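Local coordinates for 4-hydroxybutyrate CoA-transferase (Porphyromonas gingivalis, PDB 3D3U), which probably transfers coenzyme A from an acyl-CoA to a carboxylate such as acetate or 4-hydroxybutyrate, at residues A14-L22 / F40-L51. Numbering follows the deposited sequence.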
ATOM      1  N   ALA A  14      22.976 -15.012  -7.411  1.00 19.68           N
ATOM      2  CA  ALA A  14      21.737 -14.781  -8.042  1.00 18.20           C
ATOM      3  C   ALA A  14      21.654 -15.696  -9.276  1.00 17.81           C
ATOM      4  O   ALA A  14      20.630 -16.398  -9.475  1.00 17.26           O
ATOM      5  CB  ALA A  14      21.638 -13.350  -8.406  1.00 17.48           C
ATOM      6  N   ASP A  15      22.732 -15.730 -10.057  1.00 17.40           N
ATOM      7  CA  ASP A  15      22.689 -16.361 -11.401  1.00 17.58           C
ATOM      8  C   ASP A  15      22.485 -17.850 -11.272  1.00 17.51           C
ATOM      9  O   ASP A  15      21.686 -18.464 -12.010  1.00 17.85           O
ATOM     10  CB  ASP A  15      23.972 -16.138 -12.195  1.00 17.43           C
ATOM     11  CG  ASP A  15      24.211 -14.623 -12.631  1.00 22.38           C
ATOM     12  OD1 ASP A  15      23.835 -14.275 -13.796  1.00 24.07           O
ATOM     13  OD2 ASP A  15      24.801 -13.731 -11.912  1.00 24.81           O
ATOM     14  N   GLU A  16      23.153 -18.446 -10.280  1.00 17.22           N
ATOM     15  CA  GLU A  16      23.001 -19.863 -10.076  1.00 15.21           C
ATOM     16  C   GLU A  16      21.577 -20.148  -9.645  1.00 13.71           C
ATOM     17  O   GLU A  16      20.954 -21.155 -10.090  1.00 12.05           O
ATOM     18  CB  GLU A  16      23.973 -20.374  -9.065  1.00 16.27           C
ATOM     19  CG  GLU A  16      25.427 -20.055  -9.267  1.00 18.47           C
ATOM     20  CD  GLU A  16      26.192 -20.281  -7.959  1.00 26.97           C
ATOM     21  OE1 GLU A  16      25.836 -19.645  -6.910  1.00 27.31           O
ATOM     22  OE2 GLU A  16      27.136 -21.131  -7.952  1.00 25.64           O
ATOM     23  N   ALA A  17      21.040 -19.266  -8.808  1.00 12.99           N
ATOM     24  CA  ALA A  17      19.591 -19.387  -8.453  1.00 13.65           C
ATOM     25  C   ALA A  17      18.550 -19.174  -9.613  1.00 13.45           C
ATOM     26  O   ALA A  17      17.673 -19.991  -9.800  1.00 12.07           O
ATOM     27  CB  ALA A  17      19.260 -18.594  -7.274  1.00 12.61           C
ATOM     28  N   VAL A  18      18.677 -18.119 -10.400  1.00 14.16           N
ATOM     29  CA  VAL A  18      17.940 -18.056 -11.669  1.00 16.22           C
ATOM     30  C   VAL A  18      18.073 -19.351 -12.465  1.00 16.91           C
ATOM     31  O   VAL A  18      17.085 -20.006 -12.847  1.00 16.37           O
ATOM     32  CB  VAL A  18      18.481 -16.942 -12.611  1.00 15.97           C
ATOM     33  CG1 VAL A  18      17.942 -17.083 -13.964  1.00 15.99           C
ATOM     34  CG2 VAL A  18      18.132 -15.622 -12.119  1.00 17.31           C
ATOM     35  N   VAL A  19      19.289 -19.733 -12.752  1.00 18.11           N
ATOM     36  CA  VAL A  19      19.321 -20.890 -13.597  1.00 21.42           C
ATOM     37  C   VAL A  19      18.676 -22.129 -13.014  1.00 23.57           C
ATOM     38  O   VAL A  19      17.990 -22.782 -13.756  1.00 24.74           O
ATOM     39  CB  VAL A  19      20.642 -21.218 -14.138  1.00 21.17           C
ATOM     40  CG1 VAL A  19      20.517 -22.487 -14.938  1.00 20.43           C
ATOM     41  CG2 VAL A  19      21.078 -20.072 -15.011  1.00 20.70           C
ATOM     42  N   ASP A  20      18.881 -22.452 -11.728  1.00 25.89           N
ATOM     43  CA  ASP A  20      18.370 -23.728 -11.162  1.00 28.38           C
ATOM     44  C   ASP A  20      16.915 -23.622 -10.823  1.00 28.06           C
ATOM     45  O   ASP A  20      16.189 -24.577 -10.854  1.00 28.27           O
ATOM     46  CB  ASP A  20      19.172 -24.232  -9.936  1.00 29.34           C
ATOM     47  CG  ASP A  20      20.660 -24.645 -10.332  1.00 39.37           C
ATOM     48  OD1 ASP A  20      20.776 -25.696 -11.073  1.00 46.87           O
ATOM     49  OD2 ASP A  20      21.754 -23.969 -10.054  1.00 40.49           O
ATOM     50  N   SER A  21      16.457 -22.438 -10.515  1.00 27.91           N
ATOM     51  CA  SER A  21      15.100 -22.362 -10.090  1.00 26.75           C
ATOM     52  C   SER A  21      14.191 -22.050 -11.266  1.00 26.31           C
ATOM     53  O   SER A  21      13.008 -22.154 -11.093  1.00 27.08           O
ATOM     54  CB  SER A  21      14.946 -21.263  -9.068  1.00 27.05           C
ATOM     55  OG  SER A  21      14.978 -20.002  -9.752  1.00 25.99           O
ATOM     56  N   LEU A  22      14.691 -21.677 -12.442  1.00 24.68           N
ATOM     57  CA  LEU A  22      13.750 -21.204 -13.420  1.00 23.84           C
ATOM     58  C   LEU A  22      13.592 -22.086 -14.575  1.00 24.93           C
ATOM     59  O   LEU A  22      13.990 -21.739 -15.720  1.00 26.26           O
ATOM     60  CB  LEU A  22      14.113 -19.828 -13.917  1.00 23.97           C
ATOM     61  CG  LEU A  22      13.899 -18.727 -12.879  1.00 22.50           C
ATOM     62  CD1 LEU A  22      13.782 -17.383 -13.489  1.00 18.72           C
ATOM     63  CD2 LEU A  22      12.634 -19.034 -12.087  1.00 22.66           C
ATOM     64  N   PHE A  40      17.963 -10.396  -8.514  1.00 20.34           N
ATOM     65  CA  PHE A  40      17.378 -11.437  -9.238  1.00 19.91           C
ATOM     66  C   PHE A  40      16.848 -10.967 -10.573  1.00 21.28           C
ATOM     67  O   PHE A  40      17.038 -11.688 -11.566  1.00 24.41           O
ATOM     68  CB  PHE A  40      16.238 -11.989  -8.465  1.00 18.96           C
ATOM     69  CG  PHE A  40      15.860 -13.392  -8.877  1.00 17.88           C
ATOM     70  CD1 PHE A  40      14.940 -13.623  -9.877  1.00 16.72           C
ATOM     71  CD2 PHE A  40      16.438 -14.474  -8.283  1.00 15.73           C
ATOM     72  CE1 PHE A  40      14.561 -14.904 -10.237  1.00 13.55           C
ATOM     73  CE2 PHE A  40      16.082 -15.715  -8.668  1.00 18.00           C
ATOM     74  CZ  PHE A  40      15.093 -15.926  -9.659  1.00 14.48           C
ATOM     75  N   SER A  41      16.204  -9.801 -10.683  1.00 21.03           N
ATOM     76  CA  SER A  41      15.803  -9.317 -12.041  1.00 20.01           C
ATOM     77  C   SER A  41      17.035  -9.130 -12.969  1.00 20.61           C
ATOM     78  O   SER A  41      17.099  -9.580 -14.149  1.00 18.08           O
ATOM     79  CB  SER A  41      14.962  -8.049 -11.938  1.00 19.44           C
ATOM     80  OG  SER A  41      14.648  -7.487 -13.218  1.00 19.22           O
ATOM     81  N   GLN A  42      18.059  -8.524 -12.352  1.00 23.29           N
ATOM     82  CA  GLN A  42      19.413  -8.255 -12.971  1.00 23.53           C
ATOM     83  C   GLN A  42      19.878  -9.649 -13.427  1.00 21.04           C
ATOM     84  O   GLN A  42      20.141  -9.823 -14.611  1.00 21.64           O
ATOM     85  CB  GLN A  42      20.380  -7.529 -11.945  1.00 24.61           C
ATOM     86  CG  GLN A  42      21.252  -6.344 -12.413  1.00 30.98           C
ATOM     87  CD  GLN A  42      20.612  -4.948 -11.978  1.00 42.73           C
ATOM     88  OE1 GLN A  42      20.515  -4.668 -10.731  1.00 44.13           O
ATOM     89  NE2 GLN A  42      20.177  -4.077 -13.001  1.00 39.64           N
ATOM     90  N   ALA A  43      19.892 -10.662 -12.542  1.00 18.30           N
ATOM     91  CA  ALA A  43      20.380 -11.995 -13.021  1.00 17.00           C
ATOM     92  C   ALA A  43      19.556 -12.660 -14.116  1.00 15.00           C
ATOM     93  O   ALA A  43      20.078 -13.405 -14.887  1.00 11.84           O
ATOM     94  CB  ALA A  43      20.699 -13.005 -11.860  1.00 17.47           C
ATOM     95  N   MET A  44      18.264 -12.387 -14.155  1.00 14.50           N
ATOM     96  CA  MET A  44      17.441 -12.913 -15.237  1.00 15.39           C
ATOM     97  C   MET A  44      17.812 -12.240 -16.547  1.00 12.22           C
ATOM     98  O   MET A  44      17.819 -12.871 -17.583  1.00 10.78           O
ATOM     99  CB  MET A  44      15.939 -12.687 -14.925  1.00 16.06           C
ATOM    100  CG  MET A  44      15.326 -13.654 -13.843  1.00 18.15           C
ATOM    101  SD  MET A  44      13.636 -13.152 -13.508  1.00 20.97           S
ATOM    102  CE  MET A  44      12.679 -13.977 -14.709  1.00 18.66           C
ATOM    103  N   TYR A  45      18.099 -10.946 -16.502  1.00 10.67           N
ATOM    104  CA  TYR A  45      18.692 -10.297 -17.671  1.00 10.06           C
ATOM    105  C   TYR A  45      19.972 -11.002 -18.201  1.00  9.87           C
ATOM    106  O   TYR A  45      20.008 -11.503 -19.341  1.00  8.45           O
ATOM    107  CB  TYR A  45      19.061  -8.853 -17.404  1.00  9.54           C
ATOM    108  CG  TYR A  45      19.401  -8.152 -18.654  1.00 10.38           C
ATOM    109  CD1 TYR A  45      18.390  -7.596 -19.449  1.00 12.83           C
ATOM    110  CD2 TYR A  45      20.710  -8.067 -19.103  1.00 13.04           C
ATOM    111  CE1 TYR A  45      18.661  -6.921 -20.636  1.00  9.77           C
ATOM    112  CE2 TYR A  45      20.996  -7.430 -20.310  1.00 12.73           C
ATOM    113  CZ  TYR A  45      19.957  -6.849 -21.091  1.00 10.42           C
ATOM    114  OH  TYR A  45      20.206  -6.188 -22.311  1.00  9.11           O
ATOM    115  N   ARG A  46      21.026 -11.021 -17.396  1.00  9.05           N
ATOM    116  CA  ARG A  46      22.218 -11.724 -17.839  1.00  9.66           C
ATOM    117  C   ARG A  46      21.960 -13.139 -18.335  1.00 10.23           C
ATOM    118  O   ARG A  46      22.587 -13.534 -19.285  1.00 12.26           O
ATOM    119  CB  ARG A  46      23.207 -11.816 -16.718  1.00  9.96           C
ATOM    120  CG  ARG A  46      23.605 -10.517 -16.168  1.00 13.07           C
ATOM    121  CD  ARG A  46      24.812 -10.657 -15.328  1.00 15.66           C
ATOM    122  NE  ARG A  46      24.376 -11.294 -14.143  1.00 13.78           N
ATOM    123  CZ  ARG A  46      23.920 -10.630 -13.106  1.00 16.09           C
ATOM    124  NH1 ARG A  46      23.881  -9.259 -13.131  1.00 13.23           N
ATOM    125  NH2 ARG A  46      23.480 -11.370 -12.042  1.00 17.30           N
ATOM    126  N   GLN A  47      21.085 -13.916 -17.688  1.00 10.28           N
ATOM    127  CA  GLN A  47      20.884 -15.305 -18.033  1.00 10.77           C
ATOM    128  C   GLN A  47      19.799 -15.477 -19.053  1.00 12.81           C
ATOM    129  O   GLN A  47      19.361 -16.600 -19.219  1.00 13.62           O
ATOM    130  CB  GLN A  47      20.587 -16.188 -16.811  1.00  9.13           C
ATOM    131  CG  GLN A  47      21.727 -16.196 -15.749  1.00  8.69           C
ATOM    132  CD  GLN A  47      23.075 -16.714 -16.268  1.00 12.55           C
ATOM    133  OE1 GLN A  47      23.117 -17.821 -16.840  1.00 12.81           O
ATOM    134  NE2 GLN A  47      24.179 -15.906 -16.119  1.00 10.02           N
ATOM    135  N   ARG A  48      19.355 -14.410 -19.748  1.00 14.75           N
ATOM    136  CA  ARG A  48      18.168 -14.515 -20.669  1.00 16.22           C
ATOM    137  C   ARG A  48      18.155 -15.607 -21.742  1.00 18.74           C
ATOM    138  O   ARG A  48      17.106 -16.152 -22.135  1.00 19.44           O
ATOM    139  CB  ARG A  48      17.887 -13.224 -21.347  1.00 15.11           C
ATOM    140  CG  ARG A  48      18.902 -12.783 -22.249  1.00 12.28           C
ATOM    141  CD  ARG A  48      18.733 -11.270 -22.445  1.00 14.04           C
ATOM    142  NE  ARG A  48      19.468 -10.650 -23.566  1.00 12.26           N
ATOM    143  CZ  ARG A  48      20.513  -9.856 -23.433  1.00  7.88           C
ATOM    144  NH1 ARG A  48      21.076  -9.288 -24.485  1.00 10.20           N
ATOM    145  NH2 ARG A  48      20.967  -9.594 -22.238  1.00  8.03           N
ATOM    146  N   GLU A  49      19.355 -15.966 -22.160  1.00 22.00           N
ATOM    147  CA  GLU A  49      19.570 -16.716 -23.377  1.00 23.10           C
ATOM    148  C   GLU A  49      19.256 -18.127 -22.948  1.00 21.97           C
ATOM    149  O   GLU A  49      18.998 -18.962 -23.789  1.00 21.76           O
ATOM    150  CB  GLU A  49      21.035 -16.472 -23.807  1.00 24.94           C
ATOM    151  CG  GLU A  49      21.624 -15.071 -23.272  1.00 32.27           C
ATOM    152  CD  GLU A  49      21.998 -14.016 -24.417  1.00 39.48           C
ATOM    153  OE1 GLU A  49      22.170 -14.485 -25.613  1.00 42.88           O
ATOM    154  OE2 GLU A  49      22.164 -12.750 -24.165  1.00 33.87           O
ATOM    155  N   LYS A  50      19.217 -18.380 -21.637  1.00 20.75           N
ATOM    156  CA  LYS A  50      18.790 -19.675 -21.160  1.00 21.27           C
ATOM    157  C   LYS A  50      17.345 -19.771 -20.699  1.00 22.29           C
ATOM    158  O   LYS A  50      16.833 -20.893 -20.642  1.00 22.17           O
ATOM    159  CB  LYS A  50      19.568 -20.144 -19.969  1.00 20.60           C
ATOM    160  CG  LYS A  50      20.950 -19.960 -20.087  1.00 23.73           C
ATOM    161  CD  LYS A  50      21.662 -20.537 -18.839  1.00 32.88           C
ATOM    162  CE  LYS A  50      23.191 -20.319 -18.888  1.00 34.86           C
ATOM    163  NZ  LYS A  50      23.668 -20.520 -20.301  1.00 40.84           N
ATOM    164  N   LEU A  51      16.696 -18.679 -20.284  1.00 22.84           N
ATOM    165  CA  LEU A  51      15.320 -18.866 -19.857  1.00 24.35           C
ATOM    166  C   LEU A  51      14.297 -19.055 -21.040  1.00 25.58           C
ATOM    167  O   LEU A  51      14.385 -18.381 -22.112  1.00 24.86           O
ATOM    168  CB  LEU A  51      14.858 -17.740 -18.948  1.00 25.21           C
ATOM    169  CG  LEU A  51      15.604 -17.187 -17.744  1.00 24.94           C
ATOM    170  CD1 LEU A  51      16.138 -18.304 -16.916  1.00 24.38           C
ATOM    171  CD2 LEU A  51      16.673 -16.398 -18.336  1.00 24.87           C
TER
HETATM  172  O   HOH W   1      13.997 -21.783 -19.190  1.00 15.91           O
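Helices 14-21 and 40-46 cross at -69° with their axes 8.7 Å apart, closest in backbone where Asp15 meets Ala43. Ala14 CB rests on Ala43 CB at 3.6 Å, methyl to methyl, consistent with an approach of this kind between small residues. One turn on, Val18 forks into the second segment: with chi1 at 168°, CG2 lies beside the backbone N and reaches Ala43, Met44 CG and one face of the Phe40 ring, a CH-pi contact 4.0 Å from the centroid, whereas CG1 meets Leu51 CD1. Leu22 extends this apolar seam, its CD1 against Met44 CE at 3.8 Å and its CB against Leu51 CD1.

At the outer margin Arg46 grips Asp15 side-on: NE gives a fairly straight bond of 3.0 Å to the syn lone pair of OD1, and NH2 reaches OD2 at 2.7 Å from above the carboxylate plane. Gln47 NE2 adds a second donor to OD1, from its anti side but tilted out of the carboxylate plane; with the two arginine nitrogens this should restrict how the carboxylate turns.

Both helices pack on the parallel sheet of the N-terminal domain, Ala14 and Ala17 touching strand 176-180, Met44 strand 27-30, and Phe40 both 27-30 and 151-157. Helix 14-21 leads into strand 27-30, and helix 38-46 links it to parallel neighbour 54-57, a beta-alpha-beta crossover of a Rossmann-like sheet.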